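Local coordinates for protein peptide chain release factor subunit 1 (Aeropyrum pernix, PDB 3AGK) that probably directs the termination of translation, releasing the nascent peptide in response to the stop codons UAA, UAG and UGA, at residues 84-96 and 107-119. Numbering follows the deposited sequence.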
ATOM      1  N   MET A  84      -4.754  34.234  -1.468  1.00 57.01           N
ATOM      2  CA  MET A  84      -6.016  34.144  -2.216  1.00 61.85           C
ATOM      3  C   MET A  84      -7.182  33.816  -1.304  1.00 63.91           C
ATOM      4  O   MET A  84      -8.334  33.928  -1.704  1.00 72.57           O
ATOM      5  CB  MET A  84      -5.953  33.042  -3.273  1.00 56.80           C
ATOM      6  CG  MET A  84      -5.496  33.478  -4.633  1.00 63.77           C
ATOM      7  SD  MET A  84      -5.244  32.037  -5.690  1.00 74.20           S
ATOM      8  CE  MET A  84      -4.293  32.786  -7.008  1.00134.06           C
ATOM      9  N   LEU A  85      -6.880  33.381  -0.087  1.00 63.05           N
ATOM     10  CA  LEU A  85      -7.912  32.897   0.808  1.00 64.01           C
ATOM     11  C   LEU A  85      -8.049  33.816   2.002  1.00 70.77           C
ATOM     12  O   LEU A  85      -7.165  34.623   2.289  1.00 70.67           O
ATOM     13  CB  LEU A  85      -7.570  31.494   1.293  1.00 61.95           C
ATOM     14  CG  LEU A  85      -6.898  30.540   0.311  1.00 57.66           C
ATOM     15  CD1 LEU A  85      -6.504  29.261   1.015  1.00 57.93           C
ATOM     16  CD2 LEU A  85      -7.793  30.245  -0.899  1.00 60.63           C
ATOM     17  N   THR A  86      -9.163  33.681   2.707  1.00 75.63           N
ATOM     18  CA  THR A  86      -9.359  34.440   3.927  1.00 87.39           C
ATOM     19  C   THR A  86      -9.083  33.563   5.141  1.00 98.00           C
ATOM     20  O   THR A  86      -8.427  33.991   6.093  1.00105.10           O
ATOM     21  CB  THR A  86     -10.763  35.031   3.996  1.00 91.16           C
ATOM     22  OG1 THR A  86     -11.678  34.132   3.362  1.00 99.24           O
ATOM     23  CG2 THR A  86     -10.793  36.365   3.265  1.00 86.93           C
ATOM     24  N   SER A  87      -9.566  32.328   5.098  1.00 94.66           N
ATOM     25  CA  SER A  87      -9.324  31.393   6.188  1.00 89.90           C
ATOM     26  C   SER A  87      -9.251  29.984   5.639  1.00 80.16           C
ATOM     27  O   SER A  87      -9.801  29.701   4.572  1.00 73.16           O
ATOM     28  CB  SER A  87     -10.447  31.469   7.214  1.00 95.42           C
ATOM     29  OG  SER A  87     -11.587  30.775   6.737  1.00 95.87           O
ATOM     30  N   THR A  88      -8.581  29.102   6.372  1.00 73.26           N
ATOM     31  CA  THR A  88      -8.447  27.714   5.950  1.00 75.49           C
ATOM     32  C   THR A  88      -9.843  27.076   5.854  1.00 80.34           C
ATOM     33  O   THR A  88     -10.723  27.407   6.648  1.00 87.63           O
ATOM     34  CB  THR A  88      -7.544  26.917   6.918  1.00 77.32           C
ATOM     35  OG1 THR A  88      -8.350  26.058   7.726  1.00 89.80           O
ATOM     36  CG2 THR A  88      -6.738  27.864   7.828  1.00 67.50           C
ATOM     37  N   PRO A  89     -10.062  26.190   4.859  1.00 74.99           N
ATOM     38  CA  PRO A  89     -11.329  25.459   4.771  1.00 78.73           C
ATOM     39  C   PRO A  89     -11.537  24.620   6.024  1.00 78.53           C
ATOM     40  O   PRO A  89     -10.650  24.551   6.884  1.00 73.07           O
ATOM     41  CB  PRO A  89     -11.131  24.538   3.559  1.00 75.60           C
ATOM     42  CG  PRO A  89     -10.053  25.147   2.785  1.00 72.90           C
ATOM     43  CD  PRO A  89      -9.157  25.847   3.752  1.00 75.26           C
ATOM     44  N   PRO A  90     -12.697  23.971   6.127  1.00 77.33           N
ATOM     45  CA  PRO A  90     -13.036  23.242   7.355  1.00 79.58           C
ATOM     46  C   PRO A  90     -12.193  21.989   7.534  1.00 79.41           C
ATOM     47  O   PRO A  90     -12.013  21.544   8.672  1.00 77.40           O
ATOM     48  CB  PRO A  90     -14.504  22.863   7.143  1.00 79.36           C
ATOM     49  CG  PRO A  90     -14.978  23.754   6.001  1.00 73.86           C
ATOM     50  CD  PRO A  90     -13.790  23.943   5.143  1.00 70.16           C
ATOM     51  N   ASN A  91     -11.689  21.429   6.436  1.00 70.85           N
ATOM     52  CA  ASN A  91     -10.854  20.237   6.519  1.00 69.58           C
ATOM     53  C   ASN A  91      -9.376  20.573   6.391  1.00 68.47           C
ATOM     54  O   ASN A  91      -8.542  19.674   6.269  1.00 63.78           O
ATOM     55  CB  ASN A  91     -11.229  19.231   5.438  1.00 69.16           C
ATOM     56  CG  ASN A  91     -12.459  18.429   5.790  1.00 80.53           C
ATOM     57  OD1 ASN A  91     -13.026  18.584   6.870  1.00 86.72           O
ATOM     58  ND2 ASN A  91     -12.876  17.557   4.879  1.00 76.81           N
ATOM     59  N   GLY A  92      -9.065  21.868   6.400  1.00 66.02           N
ATOM     60  CA  GLY A  92      -7.701  22.335   6.219  1.00 59.30           C
ATOM     61  C   GLY A  92      -7.298  22.483   4.759  1.00 67.71           C
ATOM     62  O   GLY A  92      -8.127  22.347   3.843  1.00 58.87           O
ATOM     63  N   LEU A  93      -6.012  22.767   4.550  1.00 66.39           N
ATOM     64  CA  LEU A  93      -5.427  22.937   3.223  1.00 60.25           C
ATOM     65  C   LEU A  93      -4.191  22.071   3.089  1.00 62.28           C
ATOM     66  O   LEU A  93      -3.497  21.825   4.077  1.00 65.46           O
ATOM     67  CB  LEU A  93      -4.970  24.378   3.046  1.00 63.05           C
ATOM     68  CG  LEU A  93      -5.854  25.476   2.498  1.00 71.85           C
ATOM     69  CD1 LEU A  93      -5.048  26.758   2.526  1.00 73.51           C
ATOM     70  CD2 LEU A  93      -6.274  25.133   1.079  1.00 71.63           C
ATOM     71  N   VAL A  94      -3.889  21.625   1.874  1.00 59.58           N
ATOM     72  CA  VAL A  94      -2.559  21.087   1.598  1.00 60.23           C
ATOM     73  C   VAL A  94      -2.015  21.633   0.272  1.00 52.28           C
ATOM     74  O   VAL A  94      -2.748  21.752  -0.718  1.00 54.69           O
ATOM     75  CB  VAL A  94      -2.492  19.534   1.640  1.00 60.86           C
ATOM     76  CG1 VAL A  94      -3.635  18.942   2.458  1.00 57.32           C
ATOM     77  CG2 VAL A  94      -2.474  18.964   0.253  1.00 70.73           C
ATOM     78  N   LEU A  95      -0.733  21.984   0.272  1.00 44.72           N
ATOM     79  CA  LEU A  95      -0.061  22.492  -0.920  1.00 50.08           C
ATOM     80  C   LEU A  95       1.177  21.682  -1.267  1.00 54.61           C
ATOM     81  O   LEU A  95       1.948  21.336  -0.384  1.00 54.52           O
ATOM     82  CB  LEU A  95       0.358  23.956  -0.730  1.00 48.42           C
ATOM     83  CG  LEU A  95      -0.729  25.032  -0.845  1.00 56.80           C
ATOM     84  CD1 LEU A  95      -1.501  25.152   0.467  1.00 59.46           C
ATOM     85  CD2 LEU A  95      -0.146  26.381  -1.254  1.00 53.08           C
ATOM     86  N   PHE A  96       1.367  21.393  -2.552  1.00 55.14           N
ATOM     87  CA  PHE A  96       2.648  20.885  -3.053  1.00 47.33           C
ATOM     88  C   PHE A  96       3.111  21.786  -4.209  1.00 49.25           C
ATOM     89  O   PHE A  96       2.341  22.064  -5.121  1.00 52.90           O
ATOM     90  CB  PHE A  96       2.509  19.441  -3.530  1.00 49.59           C
ATOM     91  CG  PHE A  96       1.982  18.490  -2.478  1.00 55.75           C
ATOM     92  CD1 PHE A  96       0.635  18.162  -2.425  1.00 52.05           C
ATOM     93  CD2 PHE A  96       2.840  17.911  -1.551  1.00 64.49           C
ATOM     94  CE1 PHE A  96       0.153  17.281  -1.457  1.00 56.53           C
ATOM     95  CE2 PHE A  96       2.366  17.030  -0.589  1.00 65.46           C
ATOM     96  CZ  PHE A  96       1.016  16.717  -0.546  1.00 61.41           C
ATOM     97  N   GLU A 107       4.492  23.660 -10.886  1.00 79.44           N
ATOM     98  CA  GLU A 107       3.096  23.670 -10.466  1.00 71.86           C
ATOM     99  C   GLU A 107       2.898  23.827  -8.963  1.00 67.31           C
ATOM    100  O   GLU A 107       3.757  23.460  -8.164  1.00 63.20           O
ATOM    101  CB  GLU A 107       2.405  22.389 -10.923  1.00 81.22           C
ATOM    102  CG  GLU A 107       1.606  22.544 -12.191  1.00 92.26           C
ATOM    103  CD  GLU A 107       0.227  21.945 -12.059  1.00 99.47           C
ATOM    104  OE1 GLU A 107      -0.413  22.167 -11.006  1.00 97.23           O
ATOM    105  OE2 GLU A 107      -0.214  21.256 -13.004  1.00105.32           O
ATOM    106  N   CYS A 108       1.739  24.357  -8.585  1.00 67.77           N
ATOM    107  CA  CYS A 108       1.375  24.496  -7.183  1.00 62.71           C
ATOM    108  C   CYS A 108       0.028  23.841  -6.910  1.00 65.63           C
ATOM    109  O   CYS A 108      -1.008  24.463  -7.124  1.00 78.86           O
ATOM    110  CB  CYS A 108       1.302  25.972  -6.805  1.00 62.04           C
ATOM    111  SG  CYS A 108       1.617  26.314  -5.054  1.00 80.94           S
ATOM    112  N   PHE A 109       0.032  22.593  -6.444  1.00 58.67           N
ATOM    113  CA  PHE A 109      -1.223  21.907  -6.139  1.00 61.34           C
ATOM    114  C   PHE A 109      -1.793  22.460  -4.841  1.00 61.41           C
ATOM    115  O   PHE A 109      -1.060  22.641  -3.874  1.00 62.58           O
ATOM    116  CB  PHE A 109      -1.022  20.389  -6.041  1.00 64.29           C
ATOM    117  CG  PHE A 109      -0.349  19.784  -7.246  1.00 64.88           C
ATOM    118  CD1 PHE A 109       1.033  19.825  -7.380  1.00 66.40           C
ATOM    119  CD2 PHE A 109      -1.096  19.177  -8.244  1.00 72.96           C
ATOM    120  CE1 PHE A 109       1.659  19.275  -8.490  1.00 67.64           C
ATOM    121  CE2 PHE A 109      -0.480  18.622  -9.359  1.00 75.43           C
ATOM    122  CZ  PHE A 109       0.901  18.672  -9.480  1.00 74.39           C
ATOM    123  N   MET A 110      -3.087  22.770  -4.827  1.00 55.83           N
ATOM    124  CA  MET A 110      -3.712  23.220  -3.590  1.00 56.79           C
ATOM    125  C   MET A 110      -5.103  22.646  -3.455  1.00 56.45           C
ATOM    126  O   MET A 110      -5.879  22.709  -4.382  1.00 58.28           O
ATOM    127  CB  MET A 110      -3.775  24.745  -3.499  1.00 54.68           C
ATOM    128  CG  MET A 110      -4.262  25.186  -2.116  1.00 62.31           C
ATOM    129  SD  MET A 110      -4.401  26.958  -1.840  1.00 70.60           S
ATOM    130  CE  MET A 110      -5.403  27.472  -3.226  1.00 54.62           C
ATOM    131  N   PHE A 111      -5.426  22.079  -2.299  1.00 58.55           N
ATOM    132  CA  PHE A 111      -6.776  21.564  -2.090  1.00 59.94           C
ATOM    133  C   PHE A 111      -7.136  21.372  -0.625  1.00 60.80           C
ATOM    134  O   PHE A 111      -6.287  21.520   0.282  1.00 56.31           O
ATOM    135  CB  PHE A 111      -6.969  20.243  -2.834  1.00 61.36           C
ATOM    136  CG  PHE A 111      -6.020  19.170  -2.404  1.00 59.26           C
ATOM    137  CD1 PHE A 111      -6.407  18.222  -1.468  1.00 63.25           C
ATOM    138  CD2 PHE A 111      -4.738  19.114  -2.927  1.00 57.58           C
ATOM    139  CE1 PHE A 111      -5.538  17.232  -1.060  1.00 65.42           C
ATOM    140  CE2 PHE A 111      -3.853  18.122  -2.522  1.00 67.86           C
ATOM    141  CZ  PHE A 111      -4.256  17.176  -1.587  1.00 66.99           C
ATOM    142  N   SER A 112      -8.408  21.052  -0.395  1.00 52.36           N
ATOM    143  CA  SER A 112      -8.826  20.607   0.920  1.00 58.68           C
ATOM    144  C   SER A 112      -9.106  19.106   0.839  1.00 65.30           C
ATOM    145  O   SER A 112      -9.712  18.638  -0.110  1.00 63.07           O
ATOM    146  CB  SER A 112     -10.034  21.405   1.420  1.00 58.37           C
ATOM    147  OG  SER A 112     -10.366  21.046   2.755  1.00 63.13           O
ATOM    148  N   PRO A 113      -8.618  18.337   1.818  1.00 68.71           N
ATOM    149  CA  PRO A 113      -8.754  16.876   1.769  1.00 68.75           C
ATOM    150  C   PRO A 113     -10.124  16.396   2.269  1.00 72.48           C
ATOM    151  O   PRO A 113     -10.786  17.131   3.003  1.00 72.52           O
ATOM    152  CB  PRO A 113      -7.643  16.406   2.712  1.00 68.53           C
ATOM    153  CG  PRO A 113      -7.516  17.514   3.710  1.00 64.99           C
ATOM    154  CD  PRO A 113      -7.804  18.789   2.961  1.00 67.52           C
ATOM    155  N   PRO A 114     -10.531  15.168   1.897  1.00 73.66           N
ATOM    156  CA  PRO A 114     -11.849  14.663   2.309  1.00 82.87           C
ATOM    157  C   PRO A 114     -11.904  14.546   3.825  1.00 89.66           C
ATOM    158  O   PRO A 114     -12.970  14.622   4.440  1.00 92.74           O
ATOM    159  CB  PRO A 114     -11.915  13.263   1.679  1.00 81.82           C
ATOM    160  CG  PRO A 114     -10.736  13.145   0.775  1.00 77.07           C
ATOM    161  CD  PRO A 114      -9.720  14.138   1.228  1.00 70.32           C
ATOM    162  N   GLU A 115     -10.724  14.368   4.404  1.00 86.37           N
ATOM    163  CA  GLU A 115     -10.521  14.162   5.826  1.00 98.49           C
ATOM    164  C   GLU A 115      -9.857  15.397   6.440  1.00 91.59           C
ATOM    165  O   GLU A 115      -8.969  15.990   5.836  1.00 82.12           O
ATOM    166  CB  GLU A 115      -9.581  12.968   6.018  1.00107.24           C
ATOM    167  CG  GLU A 115      -8.147  13.198   5.466  1.00 90.27           C
ATOM    168  CD  GLU A 115      -7.881  12.497   4.138  1.00 93.57           C
ATOM    169  OE1 GLU A 115      -8.839  12.271   3.379  1.00108.06           O
ATOM    170  OE2 GLU A 115      -6.713  12.166   3.845  1.00 91.53           O
ATOM    171  N   PRO A 116     -10.269  15.777   7.657  1.00 89.63           N
ATOM    172  CA  PRO A 116      -9.641  16.933   8.306  1.00 84.01           C
ATOM    173  C   PRO A 116      -8.222  16.591   8.756  1.00 81.85           C
ATOM    174  O   PRO A 116      -8.017  15.595   9.444  1.00 85.15           O
ATOM    175  CB  PRO A 116     -10.523  17.181   9.540  1.00 88.36           C
ATOM    176  CG  PRO A 116     -11.718  16.287   9.376  1.00 95.45           C
ATOM    177  CD  PRO A 116     -11.295  15.155   8.504  1.00 94.44           C
ATOM    178  N   ILE A 117      -7.251  17.396   8.356  1.00 73.84           N
ATOM    179  CA  ILE A 117      -5.902  17.217   8.862  1.00 86.51           C
ATOM    180  C   ILE A 117      -5.827  17.896  10.226  1.00 86.69           C
ATOM    181  O   ILE A 117      -6.610  18.809  10.507  1.00 92.70           O
ATOM    182  CB  ILE A 117      -4.868  17.793   7.886  1.00 85.33           C
ATOM    183  CG1 ILE A 117      -5.483  18.936   7.087  1.00 68.45           C
ATOM    184  CG2 ILE A 117      -4.429  16.736   6.899  1.00 91.18           C
ATOM    185  CD1 ILE A 117      -4.613  19.385   5.930  1.00 64.00           C
ATOM    186  N   ARG A 118      -4.914  17.442  11.082  1.00 77.26           N
ATOM    187  CA  ARG A 118      -4.817  17.998  12.427  1.00 77.81           C
ATOM    188  C   ARG A 118      -3.415  18.477  12.759  1.00 78.64           C
ATOM    189  O   ARG A 118      -3.244  19.362  13.600  1.00 75.07           O
ATOM    190  CB  ARG A 118      -5.314  17.004  13.482  1.00 90.09           C
ATOM    191  CG  ARG A 118      -6.651  17.402  14.118  1.00102.69           C
ATOM    192  CD  ARG A 118      -7.641  17.833  13.043  1.00112.29           C
ATOM    193  NE  ARG A 118      -8.879  18.416  13.564  1.00121.20           N
ATOM    194  CZ  ARG A 118      -9.995  17.727  13.794  1.00124.90           C
ATOM    195  NH1 ARG A 118     -10.032  16.421  13.566  1.00123.84           N
ATOM    196  NH2 ARG A 118     -11.075  18.344  14.257  1.00130.14           N
ATOM    197  N   VAL A 119      -2.421  17.907  12.082  1.00 78.25           N
ATOM    198  CA  VAL A 119      -1.024  18.240  12.362  1.00 75.03           C
ATOM    199  C   VAL A 119      -0.380  19.070  11.256  1.00 72.70           C
ATOM    200  O   VAL A 119      -0.190  18.604  10.125  1.00 71.54           O
ATOM    201  CB  VAL A 119      -0.169  16.990  12.667  1.00 83.70           C
ATOM    202  CG1 VAL A 119      -0.584  15.821  11.806  1.00 87.18           C
ATOM    203  CG2 VAL A 119       1.334  17.299  12.501  1.00 82.57           C
TER
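With CG beside its backbone N (chi1 -79°), Asn91 turns its amide toward the loop that follows strand 107-111, while Ser112, OG anti to the backbone N (chi1 -175°), reaches back to the turn Pro89-Gly92. Asn91 ND2 donates to Pro113 O at 2.8 Å, in the plane of that carbonyl, and on the other side of the amide OD1 rests against CG of the Pro116 ring, 3.6 Å away. Ser112 OG gives its proton to Gly92 O at 2.8 Å, with Pro89 CB lying close by. Past this corner, strands 93-96 and 107-111 run antiparallel as a hairpin. Val94 and Phe111 exchange two backbone hydrogen bonds, as do Phe96 and Phe109; the shorter of the latter, Phe109 N to Phe96 O, measures 2.7 Å. Between these pairs, Leu95 and Met110 run alongside each other on the face covered by helix 65-82, CG to CG 3.8 Å, and Leu93 CD2 packs on the same Met110 CG. The opposite face carries Val94, Phe96, Phe109 and Phe111; Val94 CG1 also meets Ile117 CD1 at 3.6 Å. Strand 107-111 is an outermost strand of this N-terminal domain's sheet, and the Cys97-Cys108 disulfide ties the hairpin covalently. Two side-chain bonds of opposite direction thus join turn and loop: Asn91 takes a carbonyl of the proline-rich loop, where the prolines offer no N-H, and Ser112 takes the carbonyl of Gly92, while main-chain bonds and apolar packing join the strands.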